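Local atomic coordinates of fructose-1,6-bisphosphatase/inositol-1-monophosphatase (Thermotoga maritima, PDB entry 2P3N), a protein that hydrolyses phosphate esters with magnesium as cofactor, dephosphorylating fructose 1,6-bisphosphate, inositol 1-phosphate and several other substrates as a homotetramer. Residues E44-I49 against I62-G67; D51-F56 against R74-D79; V147-S152 against A178-Y183; I208-E211 against M215-D218. All coordinates share one frame; numbering follows the deposited sequence.

Interaction 1 of 4, residues E44-I49 against I62-G67. With MG (magnesium ion), chain E.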
loop_
_atom_site.group_PDB
_atom_site.type_symbol
_atom_site.label_atom_id
_atom_site.label_comp_id
_atom_site.label_asym_id
_atom_site.label_seq_id
_atom_site.Cartn_x
_atom_site.Cartn_y
_atom_site.Cartn_z
ATOM N N GLU A 44 -2.051 -23.450 8.544
ATOM C CA GLU A 44 -1.198 -22.667 9.411
ATOM C C GLU A 44 -1.917 -21.368 9.765
ATOM O O GLU A 44 -1.844 -20.898 10.899
ATOM C CB GLU A 44 0.119 -22.406 8.684
ATOM C CG GLU A 44 1.080 -21.488 9.387
ATOM C CD GLU A 44 2.441 -21.490 8.723
ATOM O OE1 GLU A 44 2.505 -21.657 7.486
ATOM O OE2 GLU A 44 3.444 -21.318 9.441
ATOM N N ALA A 45 -2.626 -20.807 8.791
ATOM C CA ALA A 45 -3.362 -19.572 8.991
ATOM C C ALA A 45 -4.518 -19.829 9.939
ATOM O O ALA A 45 -4.836 -18.997 10.792
ATOM C CB ALA A 45 -3.885 -19.056 7.663
ATOM N N GLN A 46 -5.139 -20.992 9.789
ATOM C CA GLN A 46 -6.260 -21.361 10.632
ATOM C C GLN A 46 -5.820 -21.616 12.058
ATOM O O GLN A 46 -6.550 -21.297 13.002
ATOM C CB GLN A 46 -6.937 -22.610 10.098
ATOM C CG GLN A 46 -8.285 -22.850 10.744
ATOM C CD GLN A 46 -8.937 -24.113 10.255
ATOM O OE1 GLN A 46 -8.778 -25.174 10.860
ATOM N NE2 GLN A 46 -9.665 -24.017 9.140
ATOM N N ARG A 47 -4.632 -22.204 12.218
ATOM C CA ARG A 47 -4.103 -22.495 13.554
ATOM C C ARG A 47 -3.847 -21.173 14.244
ATOM O O ARG A 47 -4.247 -20.958 15.392
ATOM C CB ARG A 47 -2.784 -23.275 13.494
ATOM C CG ARG A 47 -2.889 -24.680 12.936
ATOM C CD ARG A 47 -1.606 -25.463 13.205
ATOM N NE ARG A 47 -1.508 -26.685 12.404
ATOM C CZ ARG A 47 -1.180 -26.711 11.114
ATOM N NH1 ARG A 47 -0.915 -25.581 10.471
ATOM N NH2 ARG A 47 -1.109 -27.868 10.466
ATOM N N MET A 48 -3.171 -20.286 13.525
ATOM C CA MET A 48 -2.856 -18.977 14.056
ATOM C C MET A 48 -4.126 -18.310 14.599
ATOM O O MET A 48 -4.143 -17.813 15.730
ATOM C CB MET A 48 -2.202 -18.121 12.967
ATOM C CG MET A 48 -1.552 -16.859 13.507
ATOM S SD MET A 48 -0.257 -16.150 12.457
ATOM C CE MET A 48 1.237 -16.834 13.199
ATOM N N ILE A 49 -5.196 -18.338 13.804
ATOM C CA ILE A 49 -6.458 -17.723 14.204
ATOM C C ILE A 49 -7.149 -18.464 15.357
ATOM O O ILE A 49 -7.403 -17.887 16.416
ATOM C CB ILE A 49 -7.446 -17.633 12.998
ATOM C CG1 ILE A 49 -6.862 -16.751 11.888
ATOM C CG2 ILE A 49 -8.786 -17.057 13.455
ATOM C CD1 ILE A 49 -7.684 -16.763 10.592
ATOM N N ILE A 62 -15.906 -23.075 17.636
ATOM C CA ILE A 62 -15.275 -22.686 16.387
ATOM C C ILE A 62 -15.709 -23.590 15.257
ATOM O O ILE A 62 -15.820 -24.800 15.418
ATOM C CB ILE A 62 -13.725 -22.757 16.482
ATOM C CG1 ILE A 62 -13.185 -21.567 17.273
ATOM C CG2 ILE A 62 -13.118 -22.813 15.088
ATOM C CD1 ILE A 62 -11.691 -21.429 17.231
ATOM N N MET A 63 -15.975 -22.990 14.111
ATOM C CA MET A 63 -16.343 -23.748 12.935
ATOM C C MET A 63 -15.409 -23.165 11.893
ATOM O O MET A 63 -15.592 -22.037 11.443
ATOM C CB MET A 63 -17.798 -23.512 12.542
ATOM C CG MET A 63 -18.306 -24.535 11.545
ATOM S SD MET A 63 -19.195 -23.792 10.178
ATOM C CE MET A 63 -20.642 -23.256 11.046
ATOM N N ALA A 64 -14.382 -23.931 11.546
ATOM C CA ALA A 64 -13.387 -23.495 10.582
ATOM C C ALA A 64 -13.369 -24.429 9.370
ATOM O O ALA A 64 -13.444 -25.656 9.510
ATOM C CB ALA A 64 -11.997 -23.433 11.259
ATOM N N GLU A 65 -13.286 -23.839 8.180
ATOM C CA GLU A 65 -13.281 -24.619 6.953
ATOM C C GLU A 65 -12.432 -25.871 7.046
ATOM O O GLU A 65 -12.930 -26.982 6.935
ATOM C CB GLU A 65 -12.787 -23.777 5.778
ATOM C CG GLU A 65 -12.411 -24.627 4.590
ATOM C CD GLU A 65 -12.397 -23.862 3.306
ATOM O OE1 GLU A 65 -11.855 -22.737 3.302
ATOM O OE2 GLU A 65 -12.919 -24.392 2.303
ATOM N N GLU A 66 -11.140 -25.678 7.255
ATOM C CA GLU A 66 -10.211 -26.781 7.330
ATOM C C GLU A 66 -10.303 -27.638 8.589
ATOM O O GLU A 66 -9.433 -27.560 9.455
ATOM C CB GLU A 66 -8.788 -26.247 7.171
ATOM C CG GLU A 66 -8.227 -26.361 5.762
ATOM C CD GLU A 66 -9.002 -25.561 4.749
ATOM O OE1 GLU A 66 -8.955 -24.318 4.816
ATOM O OE2 GLU A 66 -9.659 -26.177 3.886
ATOM N N GLY A 67 -11.355 -28.445 8.709
ATOM C CA GLY A 67 -11.455 -29.327 9.863
ATOM C C GLY A 67 -12.395 -29.093 11.034
ATOM O O GLY A 67 -13.281 -29.901 11.266
HETATM MG MG MG E . -10.864 -21.157 2.335
HETATM O O HOH W 1 -9.066 -21.905 3.488
HETATM O O HOH W 2 -10.330 -22.338 0.894
HETATM O O HOH W 3 -12.514 -20.993 1.030
#
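Gln46, on the helix, pushes its amide end against Ala64 and the backbone of Glu66, and this is the tight part of the contact. Its CG lies anti to the backbone N (chi1 -167°), the start of an extended chain that holds the amide against Ala64 CB. Gln46 CD comes to 3.3 Å from the Ala64 methyl CB, and the same CD lies 3.6 Å from Glu66 O. The amide plane and the Glu66 carboxylate plane differ by 12°, although the two side chains themselves cross obliquely.

Beyond Glu66 the contact loosens towards metal and water. Glu66 centres an inverse gamma turn in which Gly67 N bonds Glu65 O at 2.8 Å. The Glu66 carboxylate divides its partners: OE2 forms a salt bridge with Lys31, while Glu66 OE1 accepts a hydrogen bond of 2.8 Å from a magnesium-bound water, a second-shell link to the ion. The end of Glu65 leads away from the helix, and Glu65 OE1 binds magnesium at 2.1 Å. With Asp79 and the carbonyl of Ile81 completing its protein ligands, this is the first magnesium site of the inositol monophosphatase superfamily, placed where strand 61-64 gives way to a loop.

Interaction 2 of 4, residues D51-F56 against R74-D79. With MG (magnesium ion), chain E.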
loop_
_atom_site.group_PDB
_atom_site.type_symbol
_atom_site.label_atom_id
_atom_site.label_comp_id
_atom_site.label_asym_id
_atom_site.label_seq_id
_atom_site.Cartn_x
_atom_site.Cartn_y
_atom_site.Cartn_z
ATOM N N ASP A 51 -6.162 -20.476 17.507
ATOM C CA ASP A 51 -5.421 -20.420 18.755
ATOM C C ASP A 51 -5.675 -19.142 19.540
ATOM O O ASP A 51 -5.749 -19.176 20.770
ATOM C CB ASP A 51 -3.930 -20.544 18.478
ATOM C CG ASP A 51 -3.511 -21.961 18.216
ATOM O OD1 ASP A 51 -4.409 -22.813 18.039
ATOM O OD2 ASP A 51 -2.286 -22.219 18.185
ATOM N N GLU A 52 -5.785 -18.012 18.844
ATOM C CA GLU A 52 -6.027 -16.745 19.531
ATOM C C GLU A 52 -7.449 -16.671 20.054
ATOM O O GLU A 52 -7.698 -16.112 21.131
ATOM C CB GLU A 52 -5.761 -15.558 18.605
ATOM C CG GLU A 52 -4.304 -15.132 18.553
ATOM C CD GLU A 52 -3.835 -14.486 19.839
ATOM O OE1 GLU A 52 -4.170 -13.307 20.084
ATOM O OE2 GLU A 52 -3.135 -15.173 20.609
ATOM N N ILE A 53 -8.384 -17.215 19.287
ATOM C CA ILE A 53 -9.763 -17.217 19.712
ATOM C C ILE A 53 -9.854 -18.126 20.935
ATOM O O ILE A 53 -10.350 -17.718 21.987
ATOM C CB ILE A 53 -10.682 -17.718 18.596
ATOM C CG1 ILE A 53 -10.698 -16.705 17.450
ATOM C CG2 ILE A 53 -12.076 -17.902 19.131
ATOM C CD1 ILE A 53 -11.592 -17.094 16.301
ATOM N N ARG A 54 -9.342 -19.348 20.801
ATOM C CA ARG A 54 -9.356 -20.317 21.902
ATOM C C ARG A 54 -8.727 -19.732 23.168
ATOM O O ARG A 54 -9.067 -20.117 24.293
ATOM C CB ARG A 54 -8.602 -21.592 21.501
ATOM C CG ARG A 54 -9.319 -22.472 20.475
ATOM C CD ARG A 54 -10.266 -23.471 21.141
ATOM N NE ARG A 54 -11.062 -24.259 20.194
ATOM C CZ ARG A 54 -10.565 -25.112 19.300
ATOM N NH1 ARG A 54 -9.257 -25.307 19.207
ATOM N NH2 ARG A 54 -11.389 -25.780 18.503
ATOM N N LYS A 55 -7.817 -18.788 22.975
ATOM C CA LYS A 55 -7.121 -18.163 24.082
ATOM C C LYS A 55 -7.941 -17.098 24.791
ATOM O O LYS A 55 -7.983 -17.063 26.021
ATOM C CB LYS A 55 -5.816 -17.562 23.577
ATOM C CG LYS A 55 -5.052 -16.762 24.596
ATOM C CD LYS A 55 -3.744 -16.286 23.991
ATOM C CE LYS A 55 -2.920 -15.460 24.957
ATOM N NZ LYS A 55 -1.711 -14.920 24.256
ATOM N N PHE A 56 -8.597 -16.235 24.018
ATOM C CA PHE A 56 -9.390 -15.153 24.601
ATOM C C PHE A 56 -10.869 -15.465 24.752
ATOM O O PHE A 56 -11.595 -14.765 25.458
ATOM C CB PHE A 56 -9.221 -13.865 23.788
ATOM C CG PHE A 56 -7.851 -13.269 23.887
ATOM C CD1 PHE A 56 -6.820 -13.712 23.060
ATOM C CD2 PHE A 56 -7.567 -12.313 24.857
ATOM C CE1 PHE A 56 -5.523 -13.210 23.204
ATOM C CE2 PHE A 56 -6.273 -11.805 25.008
ATOM C CZ PHE A 56 -5.254 -12.255 24.182
ATOM N N ARG A 74 -22.543 -19.698 20.685
ATOM C CA ARG A 74 -21.470 -18.721 20.602
ATOM C C ARG A 74 -20.433 -19.393 19.719
ATOM O O ARG A 74 -19.525 -20.073 20.200
ATOM C CB ARG A 74 -20.922 -18.423 22.004
ATOM C CG ARG A 74 -21.937 -17.661 22.832
ATOM C CD ARG A 74 -21.608 -17.566 24.315
ATOM N NE ARG A 74 -20.513 -16.654 24.611
ATOM C CZ ARG A 74 -20.497 -15.811 25.642
ATOM N NH1 ARG A 74 -21.526 -15.747 26.480
ATOM N NH2 ARG A 74 -19.435 -15.043 25.851
ATOM N N LEU A 75 -20.603 -19.209 18.412
ATOM C CA LEU A 75 -19.732 -19.832 17.425
ATOM C C LEU A 75 -19.010 -18.875 16.469
ATOM O O LEU A 75 -19.637 -18.032 15.823
ATOM C CB LEU A 75 -20.552 -20.828 16.595
ATOM C CG LEU A 75 -19.817 -21.620 15.511
ATOM C CD1 LEU A 75 -19.206 -22.878 16.118
ATOM C CD2 LEU A 75 -20.786 -21.981 14.392
ATOM N N TRP A 76 -17.691 -19.024 16.369
ATOM C CA TRP A 76 -16.883 -18.208 15.464
ATOM C C TRP A 76 -16.665 -19.002 14.172
ATOM O O TRP A 76 -16.130 -20.113 14.196
ATOM C CB TRP A 76 -15.515 -17.898 16.079
ATOM C CG TRP A 76 -15.530 -17.112 17.361
ATOM C CD1 TRP A 76 -15.837 -17.575 18.612
ATOM C CD2 TRP A 76 -15.140 -15.739 17.529
ATOM N NE1 TRP A 76 -15.653 -16.581 19.548
ATOM C CE2 TRP A 76 -15.227 -15.444 18.910
ATOM C CE3 TRP A 76 -14.724 -14.728 16.644
ATOM C CZ2 TRP A 76 -14.909 -14.179 19.430
ATOM C CZ3 TRP A 76 -14.409 -13.466 17.168
ATOM C CH2 TRP A 76 -14.504 -13.209 18.547
ATOM N N ILE A 77 -17.076 -18.447 13.039
ATOM C CA ILE A 77 -16.880 -19.154 11.780
ATOM C C ILE A 77 -15.673 -18.579 11.048
ATOM O O ILE A 77 -15.601 -17.383 10.748
ATOM C CB ILE A 77 -18.133 -19.095 10.905
ATOM C CG1 ILE A 77 -19.344 -19.563 11.727
ATOM C CG2 ILE A 77 -17.945 -19.989 9.699
ATOM C CD1 ILE A 77 -20.625 -19.672 10.940
ATOM N N ILE A 78 -14.729 -19.462 10.751
ATOM C CA ILE A 78 -13.470 -19.076 10.139
ATOM C C ILE A 78 -13.152 -19.671 8.787
ATOM O O ILE A 78 -13.317 -20.862 8.562
ATOM C CB ILE A 78 -12.310 -19.471 11.085
ATOM C CG1 ILE A 78 -12.518 -18.803 12.444
ATOM C CG2 ILE A 78 -10.959 -19.140 10.456
ATOM C CD1 ILE A 78 -11.779 -19.492 13.565
ATOM N N ASP A 79 -12.704 -18.823 7.878
ATOM C CA ASP A 79 -12.250 -19.303 6.592
ATOM C C ASP A 79 -10.819 -18.776 6.532
ATOM O O ASP A 79 -10.588 -17.590 6.276
ATOM C CB ASP A 79 -13.080 -18.768 5.426
ATOM C CG ASP A 79 -12.735 -19.468 4.111
ATOM O OD1 ASP A 79 -13.578 -19.508 3.189
ATOM O OD2 ASP A 79 -11.605 -19.982 4.003
HETATM MG MG MG E . -10.864 -21.157 2.335
HETATM O O HOH W 3 -12.514 -20.993 1.030
HETATM O O HOH W 2 -10.330 -22.338 0.894
HETATM O O HOH W 1 -9.066 -21.905 3.488
#
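This is a buried, wholly apolar helix-on-sheet contact, in which Ile53 of helix 40-56 sits on Trp76 and Ile78 of strand 74-79. It belongs to the layered alpha/beta sandwich of the inositol monophosphatase fold: helices 2-21 and 40-56 pack on one side of the seven-stranded mixed sheet, whereas Ile77, whose CB points away from residues 51-56, meets helix 199-211.

The evidence lies in how the two branches of Ile53 divide the work. CG2, the branch anti to the backbone N (CG1 has chi1 -68°), comes down over one face of the indole. Ile53 CG2 is 3.8 Å from the centroid of the Trp76 five-membered ring and only 7° off the ring normal, a CH-pi contact. The other branch runs on to CD1, which lies 3.9 Å from Trp76 CE3 and so extends the cover towards the six-membered ring. Ile53 CD1 also meets Ile78 CD1 tip to tip at 3.6 Å. The indole is further fixed by a hydrogen bond from its NE1 to Glu60, and its ring meets those of Phe57 and Tyr100 at steep angles.

One residue beyond Ile78 the strand reaches the metal site. Asp79 OD2 binds magnesium at 2.2 Å, while Asp79 OD1 accepts a hydrogen bond of 2.8 Å from a water on the same ion.

Interaction 3 of 4, residues V147-S152 against A178-Y183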
loop_
_atom_site.group_PDB
_atom_site.type_symbol
_atom_site.label_atom_id
_atom_site.label_comp_id
_atom_site.label_asym_id
_atom_site.label_seq_id
_atom_site.Cartn_x
_atom_site.Cartn_y
_atom_site.Cartn_z
ATOM N N VAL A 147 -23.371 -3.873 -12.157
ATOM C CA VAL A 147 -22.255 -4.789 -12.297
ATOM C C VAL A 147 -22.477 -5.851 -11.234
ATOM O O VAL A 147 -22.410 -5.572 -10.032
ATOM C CB VAL A 147 -20.904 -4.093 -12.074
ATOM C CG1 VAL A 147 -19.780 -5.104 -12.168
ATOM C CG2 VAL A 147 -20.708 -3.021 -13.124
ATOM N N GLY A 148 -22.779 -7.064 -11.693
ATOM C CA GLY A 148 -23.030 -8.168 -10.786
ATOM C C GLY A 148 -21.867 -9.129 -10.725
ATOM O O GLY A 148 -20.945 -9.050 -11.545
ATOM N N SER A 149 -21.921 -10.052 -9.767
ATOM C CA SER A 149 -20.846 -11.019 -9.588
ATOM C C SER A 149 -21.339 -12.449 -9.320
ATOM O O SER A 149 -22.459 -12.649 -8.852
ATOM C CB SER A 149 -19.951 -10.548 -8.434
ATOM O OG SER A 149 -18.756 -11.305 -8.364
ATOM N N THR A 150 -20.493 -13.435 -9.626
ATOM C CA THR A 150 -20.801 -14.851 -9.390
ATOM C C THR A 150 -19.503 -15.591 -9.113
ATOM O O THR A 150 -18.420 -15.046 -9.314
ATOM C CB THR A 150 -21.443 -15.536 -10.616
ATOM O OG1 THR A 150 -22.598 -14.802 -11.029
ATOM C CG2 THR A 150 -21.881 -16.956 -10.271
ATOM N N GLY A 151 -19.621 -16.835 -8.655
ATOM C CA GLY A 151 -18.451 -17.658 -8.386
ATOM C C GLY A 151 -18.365 -18.769 -9.419
ATOM O O GLY A 151 -19.364 -19.082 -10.065
ATOM N N SER A 152 -17.192 -19.368 -9.589
ATOM C CA SER A 152 -17.042 -20.437 -10.570
ATOM C C SER A 152 -17.719 -21.736 -10.144
ATOM O O SER A 152 -17.176 -22.503 -9.350
ATOM C CB SER A 152 -15.567 -20.698 -10.834
ATOM O OG SER A 152 -14.931 -19.514 -11.274
ATOM N N ALA A 178 -16.260 -14.378 0.153
ATOM C CA ALA A 178 -16.363 -13.397 1.222
ATOM C C ALA A 178 -16.111 -11.974 0.703
ATOM O O ALA A 178 -16.882 -11.056 0.978
ATOM C CB ALA A 178 -15.373 -13.742 2.334
ATOM N N LEU A 179 -15.036 -11.797 -0.054
ATOM C CA LEU A 179 -14.698 -10.487 -0.587
ATOM C C LEU A 179 -15.732 -9.968 -1.586
ATOM O O LEU A 179 -15.950 -8.763 -1.677
ATOM C CB LEU A 179 -13.315 -10.528 -1.235
ATOM C CG LEU A 179 -12.688 -9.184 -1.616
ATOM C CD1 LEU A 179 -12.644 -8.245 -0.408
ATOM C CD2 LEU A 179 -11.290 -9.435 -2.151
ATOM N N ASN A 180 -16.375 -10.864 -2.329
ATOM C CA ASN A 180 -17.373 -10.439 -3.307
ATOM C C ASN A 180 -18.656 -9.998 -2.646
ATOM O O ASN A 180 -19.336 -9.107 -3.145
ATOM C CB ASN A 180 -17.681 -11.558 -4.301
ATOM C CG ASN A 180 -16.612 -11.702 -5.367
ATOM O OD1 ASN A 180 -16.663 -12.612 -6.198
ATOM N ND2 ASN A 180 -15.636 -10.800 -5.353
ATOM N N ALA A 181 -18.995 -10.630 -1.529
ATOM C CA ALA A 181 -20.209 -10.276 -0.808
ATOM C C ALA A 181 -20.000 -8.912 -0.184
ATOM O O ALA A 181 -20.882 -8.058 -0.224
ATOM C CB ALA A 181 -20.492 -11.300 0.270
ATOM N N ALA A 182 -18.812 -8.721 0.389
ATOM C CA ALA A 182 -18.426 -7.470 1.048
ATOM C C ALA A 182 -18.344 -6.310 0.064
ATOM O O ALA A 182 -18.593 -5.161 0.428
ATOM C CB ALA A 182 -17.093 -7.643 1.751
ATOM N N TYR A 183 -17.992 -6.610 -1.179
ATOM C CA TYR A 183 -17.901 -5.576 -2.185
ATOM C C TYR A 183 -19.266 -4.962 -2.469
ATOM O O TYR A 183 -19.350 -3.793 -2.833
ATOM C CB TYR A 183 -17.292 -6.140 -3.470
ATOM C CG TYR A 183 -15.782 -6.018 -3.532
ATOM C CD1 TYR A 183 -15.044 -5.587 -2.418
ATOM C CD2 TYR A 183 -15.086 -6.349 -4.690
ATOM C CE1 TYR A 183 -13.644 -5.492 -2.459
ATOM C CE2 TYR A 183 -13.695 -6.260 -4.745
ATOM C CZ TYR A 183 -12.980 -5.834 -3.628
ATOM O OH TYR A 183 -11.603 -5.769 -3.678
HETATM O O HOH W 4 -15.862 -15.252 -7.917
#
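Ser149 and Asn180 meet oxygen to oxygen, and their torsions explain why. The hydroxyl of Ser149 stands opposite its backbone N across the CA-CB bond (chi1 -169°), which aims it at the helix. On the other side, Asn180 places CG beside its own backbone N (chi1 -78°), and chi2 of 175° swings OD1 to the far end of the chain, towards the strand. Ser149 OG and Asn180 OD1 end 3.3 Å apart, with no hydrogen bond between them, because the hydroxyl is engaged with the main-chain O of Arg172, a residue that probably binds substrate, by comparison with relatives.

The contact is shallow: CA atoms of Ser149 and Asn180 are 7.2 Å apart and little surface is buried. Helix 177-185 is the connecting helix of a beta-alpha-beta crossover, leaving strand 170-172 and leading to strand 191-195. These strands flank 147-150 in a parallel arrangement, so the crossover passes over the strand that carries Ser149.

The hydrogen-bonded link between residues 147-152 and Asn180 runs through water. One water donates to Thr150 O at 2.9 Å and, at a longer 3.3 Å, to Asn180 OD1. Leu174 and Phe192 both pack against Ser149 and Asn180. Further along the helix, Leu179 CG lies 3.8 Å above the plane of the Tyr183 ring, whose hydroxyl is hydrogen-bonded to Glu118.

Interaction 4 of 4, residues I208-E211 against M215-D218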
loop_
_atom_site.group_PDB
_atom_site.type_symbol
_atom_site.label_atom_id
_atom_site.label_comp_id
_atom_site.label_asym_id
_atom_site.label_seq_id
_atom_site.Cartn_x
_atom_site.Cartn_y
_atom_site.Cartn_z
ATOM N N ILE A 208 -22.307 -7.826 6.775
ATOM C CA ILE A 208 -21.697 -6.656 6.154
ATOM C C ILE A 208 -22.590 -6.069 5.067
ATOM O O ILE A 208 -22.639 -4.852 4.896
ATOM C CB ILE A 208 -20.319 -6.996 5.548
ATOM C CG1 ILE A 208 -19.309 -7.227 6.671
ATOM C CG2 ILE A 208 -19.858 -5.873 4.626
ATOM C CD1 ILE A 208 -18.023 -7.864 6.209
ATOM N N VAL A 209 -23.292 -6.926 4.332
ATOM C CA VAL A 209 -24.185 -6.450 3.281
ATOM C C VAL A 209 -25.448 -5.818 3.869
ATOM O O VAL A 209 -25.875 -4.759 3.440
ATOM C CB VAL A 209 -24.605 -7.587 2.343
ATOM C CG1 VAL A 209 -25.559 -7.052 1.295
ATOM C CG2 VAL A 209 -23.386 -8.192 1.681
ATOM N N LYS A 210 -26.033 -6.469 4.861
ATOM C CA LYS A 210 -27.242 -5.963 5.487
ATOM C C LYS A 210 -26.988 -4.713 6.326
ATOM O O LYS A 210 -27.809 -3.794 6.327
ATOM C CB LYS A 210 -27.889 -7.066 6.334
ATOM C CG LYS A 210 -28.210 -8.327 5.530
ATOM C CD LYS A 210 -29.115 -9.302 6.275
ATOM C CE LYS A 210 -28.444 -9.891 7.505
ATOM N NZ LYS A 210 -29.306 -10.919 8.160
ATOM N N GLU A 211 -25.865 -4.670 7.042
ATOM C CA GLU A 211 -25.536 -3.493 7.850
ATOM C C GLU A 211 -25.215 -2.313 6.936
ATOM O O GLU A 211 -25.247 -1.158 7.352
ATOM C CB GLU A 211 -24.347 -3.775 8.765
ATOM C CG GLU A 211 -24.728 -4.493 10.034
ATOM C CD GLU A 211 -25.557 -3.627 10.967
ATOM O OE1 GLU A 211 -26.577 -4.124 11.485
ATOM O OE2 GLU A 211 -25.189 -2.456 11.195
ATOM N N MET A 215 -29.406 -6.347 0.701
ATOM C CA MET A 215 -30.244 -7.519 0.923
ATOM C C MET A 215 -29.442 -8.797 0.759
ATOM O O MET A 215 -28.592 -8.911 -0.125
ATOM C CB MET A 215 -31.422 -7.564 -0.060
ATOM C CG MET A 215 -32.563 -6.602 0.232
ATOM S SD MET A 215 -33.857 -6.747 -1.031
ATOM C CE MET A 215 -35.124 -7.586 -0.099
ATOM N N VAL A 216 -29.730 -9.755 1.627
ATOM C CA VAL A 216 -29.078 -11.050 1.599
ATOM C C VAL A 216 -30.212 -12.069 1.701
ATOM O O VAL A 216 -30.990 -12.065 2.664
ATOM C CB VAL A 216 -28.096 -11.218 2.794
ATOM C CG1 VAL A 216 -27.345 -12.540 2.670
ATOM C CG2 VAL A 216 -27.117 -10.052 2.836
ATOM N N THR A 217 -30.322 -12.927 0.694
ATOM C CA THR A 217 -31.375 -13.931 0.695
ATOM C C THR A 217 -30.986 -15.199 -0.040
ATOM O O THR A 217 -29.920 -15.279 -0.658
ATOM C CB THR A 217 -32.657 -13.397 0.034
ATOM O OG1 THR A 217 -33.686 -14.386 0.147
ATOM C CG2 THR A 217 -32.422 -13.118 -1.446
ATOM N N ASP A 218 -31.869 -16.191 0.040
ATOM C CA ASP A 218 -31.671 -17.459 -0.645
ATOM C C ASP A 218 -32.289 -17.273 -2.033
ATOM O O ASP A 218 -32.758 -16.186 -2.365
ATOM C CB ASP A 218 -32.386 -18.590 0.092
ATOM C CG ASP A 218 -33.866 -18.641 -0.221
ATOM O OD1 ASP A 218 -34.590 -17.686 0.138
ATOM O OD2 ASP A 218 -34.298 -19.639 -0.838
#
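Val209 and Val216 meet without any aromatic ring or amide side chain between them; the flat group within the contact is the peptide that follows Met215. Val209 CG1 lies over one face of that peptide, 3.8 Å from Met215 O. Aromatic flat groups come from the neighbouring strand 230-234, where Phe233 is touched by both Val209 and Val216, and Phe231 by Val216 as well.

The arrangement is an alpha-to-beta connection: a short turn links helix 199-211 to strand 215-217, within this chain an outermost strand of the five-stranded mixed sheet, antiparallel to 230-234. Backbone hydrogen bonds between Met215 and Ser234 and between Thr217 and Ile232 fix it there. The short connection brings the backbones close, with CA atoms of Lys210 and Met215 5.7 Å apart.

The CB of Val216 points towards the helix, and its CG2 branch does the touching. Val216 CG2 is 3.6 Å from Val209 CB and lies 3.7 Å from Val209 CG1, an apolar packing that joins the helix to the sheet. The CB of Met215, by contrast, points away from the helix, in keeping with its exposed position.

Lys210 adds the aliphatic part of its chain, at the partly exposed side. CG sits opposite the carbonyl carbon (chi1 -57°), and the chain then crosses the Val216 side chain at about a right angle before bending at chi3. Its NZ has a long, weak ion pair with Glu223. The tightest approach is between Lys210 CG and Val216 CG2, 3.4 Å apart, closer than usual van der Waals contact.

Interactions 1 and 2 form one neighbourhood: both use helix 40-56, their strands 61-64 and 74-79 are adjacent in the seven-stranded sheet, and a probable hydrogen bond from Ile78 N to Met63 O joins them. They also share the magnesium ion, so a polar, partly buried contact and a buried hydrocarbon one lead to the same site. Interactions 3 and 4 belong to the five-stranded sheet, their centres about 12 Å apart, and touch where Ala181 and Ala182 meet Val209 and Ile208. Interaction 3 is buried yet polar and bridged by water, whereas interaction 4 is apolar and partly exposed at an edge strand. Interactions 1 and 4 lie on opposite sides of the chain's centre.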